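Local coordinates for multifunctional non-homologous end joining DNA repair protein LigD (Mycobacterium tuberculosis, PDB 4MKY) that probably works with Ku in non-homologous end joining to recognise, process and reseal DNA double-strand breaks, this piece being its primase-polymerase domain, at residues P51-R56 / F67-A72; P76-R81 / I96-G101. All blocks are in the same frame, centred on the assembly; numbering follows the deposited sequence.

Interactions 1 and 2 lie side by side in the primase-polymerase domain, on the same side of the chain's centre. Interaction 1 closes first along the chain and meets the DNA directly: the backbone of 67-72 holds a phosphate, and 51-56 carries K55, probably a substrate-binding residue of the polymerase site. Interaction 2 follows, with its centre about 13 Å from that of interaction 1 and its nearest atom about 8 Å from the bound nucleic acid, without touching it. Apolar packing joins the two: A52 CB lies 4.1 Å from I96 CG1, and L71 CD1 lies 4.3 Å from L79 CD1. The side chain of T53 comes within about 4 Å of that of H114, another probable substrate-binding residue.

Interaction 1 of 2, residues P51-R56 / F67-A72; sequences PATRKR and FEKQLA. With nucleotides of chain J; nucleotides of chain F.
R54 and E68 face each other as an antiparallel hydrogen-bonded pair. R54 N gives its hydrogen to E68 O at 2.8 Å and E68 N returns one to R54 O, both nearly straight. K55 and F67 form the next, non-hydrogen-bonded pair of this beta hairpin.

Charge is gathered on the face that carries R54 and E68. The extended E68 chain, with CG anti to its backbone N (chi1 170°), takes OE1 to R56 NH1 at 2.9 Å; the bond uses the syn lone pair, and guanidinium and carboxylate lie only 6° from coplanar. R54 NH1 adds a longer salt bridge to the same oxygen. The bent R54 chain turns its guanidinium back to two carbonyls in the group's plane: R54 NH2 bonds to A52 O and, from above the carbonyl plane, to K69 O. Two backbone acceptors thus fix the group's rotation. K69 NZ donates a hydrogen bond to T53 OG1 at 3.1 Å.

Apolar packing lies on the other face. K55 CD rests over the F67 ring, 3.8 Å from its centroid, in a CH-pi contact, while C6 of the DA6 base of chain J lies over the opposite face and T53 CG2 abuts the edge.

Backbone N-H groups bind the phosphate: K69 N and Q70 N each reach OP1 of DA6 of chain J at 2.8 Å, a two-pronged grip on one oxygen. R56 NH2 approaches O4' of DG1 of chain F and bonds to Q108 O.

Strand 53-56 lies between 66-68 and 112-115 in its sheet; strand 89-95 packs against P51 and K69, and helix 99-108 against R54 and L71.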
loop_
_atom_site.group_PDB
_atom_site.type_symbol
_atom_site.label_atom_id
_atom_site.label_comp_id
_atom_site.label_asym_id
_atom_site.label_seq_id
_atom_site.Cartn_x
_atom_site.Cartn_y
_atom_site.Cartn_z
ATOM N N PRO A 51 18.716 -9.115 8.414
ATOM C CA PRO A 51 18.513 -9.869 7.182
ATOM C C PRO A 51 18.800 -8.941 6.019
ATOM O O PRO A 51 18.394 -7.777 6.037
ATOM C CB PRO A 51 17.019 -10.207 7.214
ATOM C CG PRO A 51 16.414 -9.104 7.999
ATOM C CD PRO A 51 17.436 -8.726 9.031
ATOM N N ALA A 52 19.570 -9.433 5.058
ATOM C CA ALA A 52 19.960 -8.622 3.916
ATOM C C ALA A 52 19.133 -8.964 2.687
ATOM O O ALA A 52 19.225 -10.072 2.172
ATOM C CB ALA A 52 21.443 -8.823 3.631
ATOM N N THR A 53 18.309 -8.035 2.213
ATOM C CA THR A 53 17.647 -8.221 0.922
ATOM C C THR A 53 18.546 -7.681 -0.192
ATOM O O THR A 53 19.168 -6.631 -0.027
ATOM C CB THR A 53 16.294 -7.501 0.842
ATOM O OG1 THR A 53 15.332 -8.202 1.627
ATOM C CG2 THR A 53 15.800 -7.496 -0.571
ATOM N N ARG A 54 18.678 -8.436 -1.280
ATOM C CA ARG A 54 19.539 -8.026 -2.383
ATOM C C ARG A 54 18.733 -7.638 -3.600
ATOM O O ARG A 54 17.792 -8.341 -3.989
ATOM C CB ARG A 54 20.476 -9.173 -2.798
ATOM C CG ARG A 54 21.729 -9.326 -1.942
ATOM C CD ARG A 54 21.917 -10.772 -1.502
ATOM N NE ARG A 54 20.913 -11.134 -0.503
ATOM C CZ ARG A 54 20.113 -12.197 -0.563
ATOM N NH1 ARG A 54 20.272 -13.099 -1.498
ATOM N NH2 ARG A 54 19.180 -12.379 0.363
ATOM N N LYS A 55 19.148 -6.548 -4.240
ATOM C CA LYS A 55 18.742 -6.297 -5.612
ATOM C C LYS A 55 19.953 -6.474 -6.526
ATOM O O LYS A 55 20.931 -5.733 -6.438
ATOM C CB LYS A 55 18.130 -4.915 -5.755
ATOM C CG LYS A 55 17.244 -4.788 -6.981
ATOM C CD LYS A 55 16.387 -3.542 -6.916
ATOM C CE LYS A 55 15.538 -3.433 -8.181
ATOM N NZ LYS A 55 14.732 -2.164 -8.162
ATOM N N ARG A 56 19.911 -7.474 -7.393
ATOM C CA ARG A 56 21.110 -7.794 -8.174
ATOM C C ARG A 56 20.981 -7.479 -9.665
ATOM O O ARG A 56 20.001 -7.867 -10.311
ATOM C CB ARG A 56 21.480 -9.256 -7.960
ATOM C CG ARG A 56 21.325 -9.715 -6.514
ATOM C CD ARG A 56 21.500 -11.202 -6.383
ATOM N NE ARG A 56 22.612 -11.647 -7.218
ATOM C CZ ARG A 56 22.876 -12.919 -7.482
ATOM N NH1 ARG A 56 22.114 -13.876 -6.955
ATOM N NH2 ARG A 56 23.882 -13.219 -8.291
ATOM N N PHE A 67 14.785 -8.715 -7.232
ATOM C CA PHE A 67 14.879 -8.721 -5.796
ATOM C C PHE A 67 15.097 -10.146 -5.316
ATOM O O PHE A 67 14.370 -11.059 -5.711
ATOM C CB PHE A 67 13.610 -8.139 -5.165
ATOM C CG PHE A 67 13.690 -6.660 -4.927
ATOM C CD1 PHE A 67 14.389 -6.167 -3.834
ATOM C CD2 PHE A 67 13.147 -5.761 -5.845
ATOM C CE1 PHE A 67 14.546 -4.814 -3.654
ATOM C CE2 PHE A 67 13.234 -4.406 -5.639
ATOM C CZ PHE A 67 13.965 -3.925 -4.565
ATOM N N GLU A 68 16.083 -10.335 -4.453
ATOM C CA GLU A 68 16.295 -11.650 -3.867
ATOM C C GLU A 68 16.385 -11.561 -2.348
ATOM O O GLU A 68 17.142 -10.763 -1.801
ATOM C CB GLU A 68 17.542 -12.335 -4.457
ATOM C CG GLU A 68 17.982 -13.608 -3.744
ATOM C CD GLU A 68 19.156 -14.282 -4.441
ATOM O OE1 GLU A 68 20.004 -13.571 -5.040
ATOM O OE2 GLU A 68 19.189 -15.533 -4.475
ATOM N N LYS A 69 15.662 -12.451 -1.684
ATOM C CA LYS A 69 15.648 -12.487 -0.231
ATOM C C LYS A 69 16.169 -13.820 0.245
ATOM O O LYS A 69 17.079 -13.893 1.063
ATOM C CB LYS A 69 14.230 -12.311 0.288
ATOM C CG LYS A 69 13.729 -10.886 0.235
ATOM C CD LYS A 69 12.329 -10.792 0.828
ATOM C CE LYS A 69 11.695 -9.448 0.491
ATOM N NZ LYS A 69 12.294 -8.386 1.337
ATOM N N GLN A 70 15.549 -14.871 -0.269
ATOM C CA GLN A 70 15.857 -16.239 0.128
ATOM C C GLN A 70 17.296 -16.503 -0.273
ATOM O O GLN A 70 17.775 -15.942 -1.255
ATOM C CB GLN A 70 14.872 -17.198 -0.563
ATOM C CG GLN A 70 15.129 -18.678 -0.366
ATOM C CD GLN A 70 14.835 -19.159 1.040
ATOM O OE1 GLN A 70 14.001 -18.598 1.747
ATOM N NE2 GLN A 70 15.506 -20.223 1.443
ATOM N N LEU A 71 18.017 -17.235 0.566
ATOM C CA LEU A 71 19.431 -17.503 0.323
ATOM C C LEU A 71 19.600 -18.793 -0.455
ATOM O O LEU A 71 19.099 -19.837 -0.033
ATOM C CB LEU A 71 20.194 -17.598 1.646
ATOM C CG LEU A 71 21.702 -17.837 1.547
ATOM C CD1 LEU A 71 22.361 -16.818 0.622
ATOM C CD2 LEU A 71 22.341 -17.846 2.938
ATOM N N ALA A 72 20.350 -18.737 -1.552
ATOM C CA ALA A 72 20.571 -19.931 -2.381
ATOM C C ALA A 72 21.278 -21.040 -1.603
ATOM O O ALA A 72 22.038 -20.771 -0.670
ATOM C CB ALA A 72 21.351 -19.581 -3.645
ATOM P P DA J 6 13.304 -15.070 -3.774
ATOM O OP1 DA J 6 13.942 -14.557 -2.528
ATOM O OP2 DA J 6 12.951 -16.505 -3.878
ATOM O "O5'" DA J 6 11.995 -14.210 -4.040
ATOM C "C5'" DA J 6 12.049 -12.788 -4.041
ATOM C "C4'" DA J 6 11.282 -12.272 -2.850
ATOM O "O4'" DA J 6 11.206 -10.829 -2.908
ATOM C "C3'" DA J 6 9.837 -12.761 -2.773
ATOM O "O3'" DA J 6 9.490 -12.768 -1.395
ATOM C "C2'" DA J 6 9.070 -11.623 -3.407
ATOM C "C1'" DA J 6 9.845 -10.439 -2.859
ATOM N N9 DA J 6 9.710 -9.210 -3.628
ATOM C C8 DA J 6 9.887 -9.050 -4.980
ATOM N N7 DA J 6 9.797 -7.806 -5.379
ATOM C C5 DA J 6 9.568 -7.097 -4.210
ATOM C C6 DA J 6 9.361 -5.732 -3.960
ATOM N N6 DA J 6 9.338 -4.804 -4.916
ATOM N N1 DA J 6 9.191 -5.347 -2.675
ATOM C C2 DA J 6 9.210 -6.283 -1.719
ATOM N N3 DA J 6 9.390 -7.597 -1.829
ATOM C C4 DA J 6 9.566 -7.943 -3.117
ATOM O OP3 DG F 1 27.283 -10.703 -13.462
ATOM P P DG F 1 28.380 -11.621 -13.056
ATOM O OP1 DG F 1 29.661 -10.851 -13.103
ATOM O OP2 DG F 1 28.260 -12.901 -13.793
ATOM O "O5'" DG F 1 28.034 -11.948 -11.537
ATOM C "C5'" DG F 1 26.726 -12.416 -11.173
ATOM C "C4'" DG F 1 26.861 -13.630 -10.285
ATOM O "O4'" DG F 1 25.569 -14.234 -10.079
ATOM C "C3'" DG F 1 27.706 -14.742 -10.885
ATOM O "O3'" DG F 1 28.076 -15.543 -9.767
ATOM C "C2'" DG F 1 26.703 -15.450 -11.775
ATOM C "C1'" DG F 1 25.384 -15.302 -11.002
ATOM N N9 DG F 1 24.237 -14.953 -11.831
ATOM C C8 DG F 1 24.260 -14.143 -12.939
ATOM N N7 DG F 1 23.068 -13.840 -13.377
ATOM C C5 DG F 1 22.206 -14.439 -12.468
ATOM C C6 DG F 1 20.788 -14.489 -12.444
ATOM O O6 DG F 1 19.985 -13.949 -13.215
ATOM N N1 DG F 1 20.321 -15.240 -11.371
ATOM C C2 DG F 1 21.114 -15.856 -10.435
ATOM N N2 DG F 1 20.470 -16.499 -9.449
ATOM N N3 DG F 1 22.439 -15.829 -10.452
ATOM C C4 DG F 1 22.913 -15.125 -11.503
ATOM P P DC J 5 10.508 -17.243 -8.182
ATOM O OP1 DC J 5 9.940 -18.206 -7.192
ATOM O OP2 DC J 5 9.633 -16.226 -8.824
ATOM O "O5'" DC J 5 11.732 -16.485 -7.492
ATOM C "C5'" DC J 5 12.794 -17.244 -6.878
ATOM C "C4'" DC J 5 14.034 -16.396 -6.728
ATOM O "O4'" DC J 5 14.737 -16.355 -7.985
ATOM C "C3'" DC J 5 13.774 -14.935 -6.348
ATOM O "O3'" DC J 5 14.231 -14.692 -5.015
ATOM C "C2'" DC J 5 14.600 -14.128 -7.341
ATOM C "C1'" DC J 5 15.490 -15.165 -7.998
ATOM N N1 DC J 5 15.850 -14.866 -9.390
ATOM C C2 DC J 5 17.088 -15.302 -9.868
ATOM O O2 DC J 5 17.772 -16.054 -9.157
ATOM N N3 DC J 5 17.489 -14.927 -11.106
ATOM C C4 DC J 5 16.709 -14.134 -11.847
ATOM N N4 DC J 5 17.154 -13.770 -13.052
ATOM C C5 DC J 5 15.461 -13.645 -11.368
ATOM C C6 DC J 5 15.073 -14.032 -10.146
#

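Interaction 2 of 2, residues P76-R81 / I96-G101; sequences PPWLSR and IDSATG
W78 presents the far rim of its indole to the start of helix 99-108, where T100 OG1 meets it obliquely, 3.3 Å from CZ3 and nearly as close to CH2. A chi1 of 53° sets CG between the backbone N and the carbonyl carbon, and chi2 then turns the six-membered ring to the helix. G101 N stands at the ring edge, near its plane, 3.9 Å from CH2. One face of the indole is backed by P76 CB and L79 CG from its own segment. T100 OG1 is also the acceptor for Q10 N, so the hydroxyl beside the indole is tied to the N-terminal region of the modelled chain.

The contact closes the open end of the antiparallel hairpin 80-86/89-95, where S80 is backbone-bonded to I95. A type I turn, P76 to L79, comes before the first strand; after the second comes S98, at the N-cap of helix 99-108, its OG 3.2 Å from T100 OG1 in a hydrogen bond.

S80 points its side chain across to D97, and OG donates to OD2 at 2.8 Å. The hydroxyl comes from the syn side of the carboxylate, 16° out of its plane. L79 and I96 meet more loosely through CD2 and CD1; beyond them W104 of helix 99-108 packs on L79, and L102 and I105 pack on I96.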
loop_
_atom_site.group_PDB
_atom_site.type_symbol
_atom_site.label_atom_id
_atom_site.label_comp_id
_atom_site.label_asym_id
_atom_site.label_seq_id
_atom_site.Cartn_x
_atom_site.Cartn_y
_atom_site.Cartn_z
ATOM N N PRO A 76 27.810 -19.714 0.074
ATOM C CA PRO A 76 28.877 -20.142 0.962
ATOM C C PRO A 76 28.318 -20.550 2.312
ATOM O O PRO A 76 27.467 -19.849 2.850
ATOM C CB PRO A 76 29.712 -18.885 1.112
ATOM C CG PRO A 76 29.496 -18.135 -0.164
ATOM C CD PRO A 76 28.052 -18.368 -0.481
ATOM N N PRO A 77 28.750 -21.711 2.833
ATOM C CA PRO A 77 28.293 -22.231 4.134
ATOM C C PRO A 77 28.666 -21.329 5.301
ATOM O O PRO A 77 27.962 -21.316 6.315
ATOM C CB PRO A 77 29.027 -23.568 4.267
ATOM C CG PRO A 77 29.365 -23.955 2.871
ATOM C CD PRO A 77 29.591 -22.680 2.113
ATOM N N TRP A 78 29.762 -20.586 5.164
ATOM C CA TRP A 78 30.243 -19.745 6.249
ATOM C C TRP A 78 29.393 -18.484 6.466
ATOM O O TRP A 78 29.584 -17.779 7.453
ATOM C CB TRP A 78 31.704 -19.369 6.027
ATOM C CG TRP A 78 31.990 -18.759 4.678
ATOM C CD1 TRP A 78 32.522 -19.389 3.591
ATOM C CD2 TRP A 78 31.766 -17.392 4.276
ATOM N NE1 TRP A 78 32.675 -18.500 2.553
ATOM C CE2 TRP A 78 32.212 -17.271 2.942
ATOM C CE3 TRP A 78 31.264 -16.260 4.922
ATOM C CZ2 TRP A 78 32.163 -16.065 2.240
ATOM C CZ3 TRP A 78 31.220 -15.057 4.223
ATOM C CH2 TRP A 78 31.655 -14.976 2.890
ATOM N N LEU A 79 28.504 -18.163 5.522
ATOM C CA LEU A 79 27.586 -17.037 5.676
ATOM C C LEU A 79 26.604 -17.255 6.815
ATOM O O LEU A 79 25.990 -18.322 6.930
ATOM C CB LEU A 79 26.773 -16.812 4.399
ATOM C CG LEU A 79 27.253 -15.868 3.299
ATOM C CD1 LEU A 79 26.262 -15.892 2.138
ATOM C CD2 LEU A 79 27.435 -14.451 3.817
ATOM N N SER A 80 26.384 -16.190 7.583
ATOM C CA SER A 80 25.382 -16.154 8.641
ATOM C C SER A 80 23.952 -16.191 8.082
ATOM O O SER A 80 23.644 -15.544 7.094
ATOM C CB SER A 80 25.593 -14.902 9.476
ATOM O OG SER A 80 26.864 -14.935 10.087
ATOM N N ARG A 81 23.079 -16.922 8.760
ATOM C CA ARG A 81 21.728 -17.185 8.294
ATOM C C ARG A 81 20.762 -16.861 9.387
ATOM O O ARG A 81 21.098 -17.001 10.558
ATOM C CB ARG A 81 21.566 -18.680 8.072
ATOM C CG ARG A 81 21.642 -19.141 6.643
ATOM C CD ARG A 81 22.071 -20.582 6.642
ATOM N NE ARG A 81 23.478 -20.653 6.972
ATOM C CZ ARG A 81 24.454 -20.502 6.086
ATOM N NH1 ARG A 81 24.170 -20.284 4.811
ATOM N NH2 ARG A 81 25.721 -20.608 6.469
ATOM N N ILE A 96 24.843 -10.158 6.553
ATOM C CA ILE A 96 26.212 -9.740 6.246
ATOM C C ILE A 96 26.862 -9.189 7.511
ATOM O O ILE A 96 26.311 -8.294 8.157
ATOM C CB ILE A 96 26.240 -8.643 5.187
ATOM C CG1 ILE A 96 25.543 -9.113 3.912
ATOM C CG2 ILE A 96 27.672 -8.204 4.947
ATOM C CD1 ILE A 96 26.355 -10.148 3.147
ATOM N N ASP A 97 28.040 -9.699 7.864
ATOM C CA ASP A 97 28.695 -9.250 9.086
ATOM C C ASP A 97 30.220 -9.346 9.025
ATOM O O ASP A 97 30.908 -9.266 10.062
ATOM C CB ASP A 97 28.129 -10.024 10.288
ATOM C CG ASP A 97 28.177 -11.529 10.088
ATOM O OD1 ASP A 97 28.939 -11.993 9.211
ATOM O OD2 ASP A 97 27.469 -12.249 10.808
ATOM N N SER A 98 30.770 -9.506 7.825
ATOM C CA SER A 98 32.246 -9.525 7.696
ATOM C C SER A 98 32.700 -8.990 6.347
ATOM O O SER A 98 31.941 -8.964 5.397
ATOM C CB SER A 98 32.782 -10.934 7.903
ATOM O OG SER A 98 32.403 -11.744 6.807
ATOM N N ALA A 99 33.922 -8.496 6.300
ATOM C CA ALA A 99 34.521 -8.006 5.056
ATOM C C ALA A 99 34.357 -9.004 3.919
ATOM O O ALA A 99 34.152 -8.617 2.760
ATOM C CB ALA A 99 35.992 -7.688 5.264
ATOM N N THR A 100 34.398 -10.290 4.246
ATOM C CA THR A 100 34.282 -11.312 3.208
ATOM C C THR A 100 32.821 -11.482 2.762
ATOM O O THR A 100 32.554 -11.863 1.631
ATOM C CB THR A 100 34.909 -12.661 3.645
ATOM O OG1 THR A 100 34.054 -13.316 4.595
ATOM C CG2 THR A 100 36.272 -12.433 4.278
ATOM N N GLY A 101 31.883 -11.105 3.625
ATOM C CA GLY A 101 30.467 -11.107 3.274
ATOM C C GLY A 101 30.127 -10.087 2.199
ATOM O O GLY A 101 29.299 -10.344 1.317
#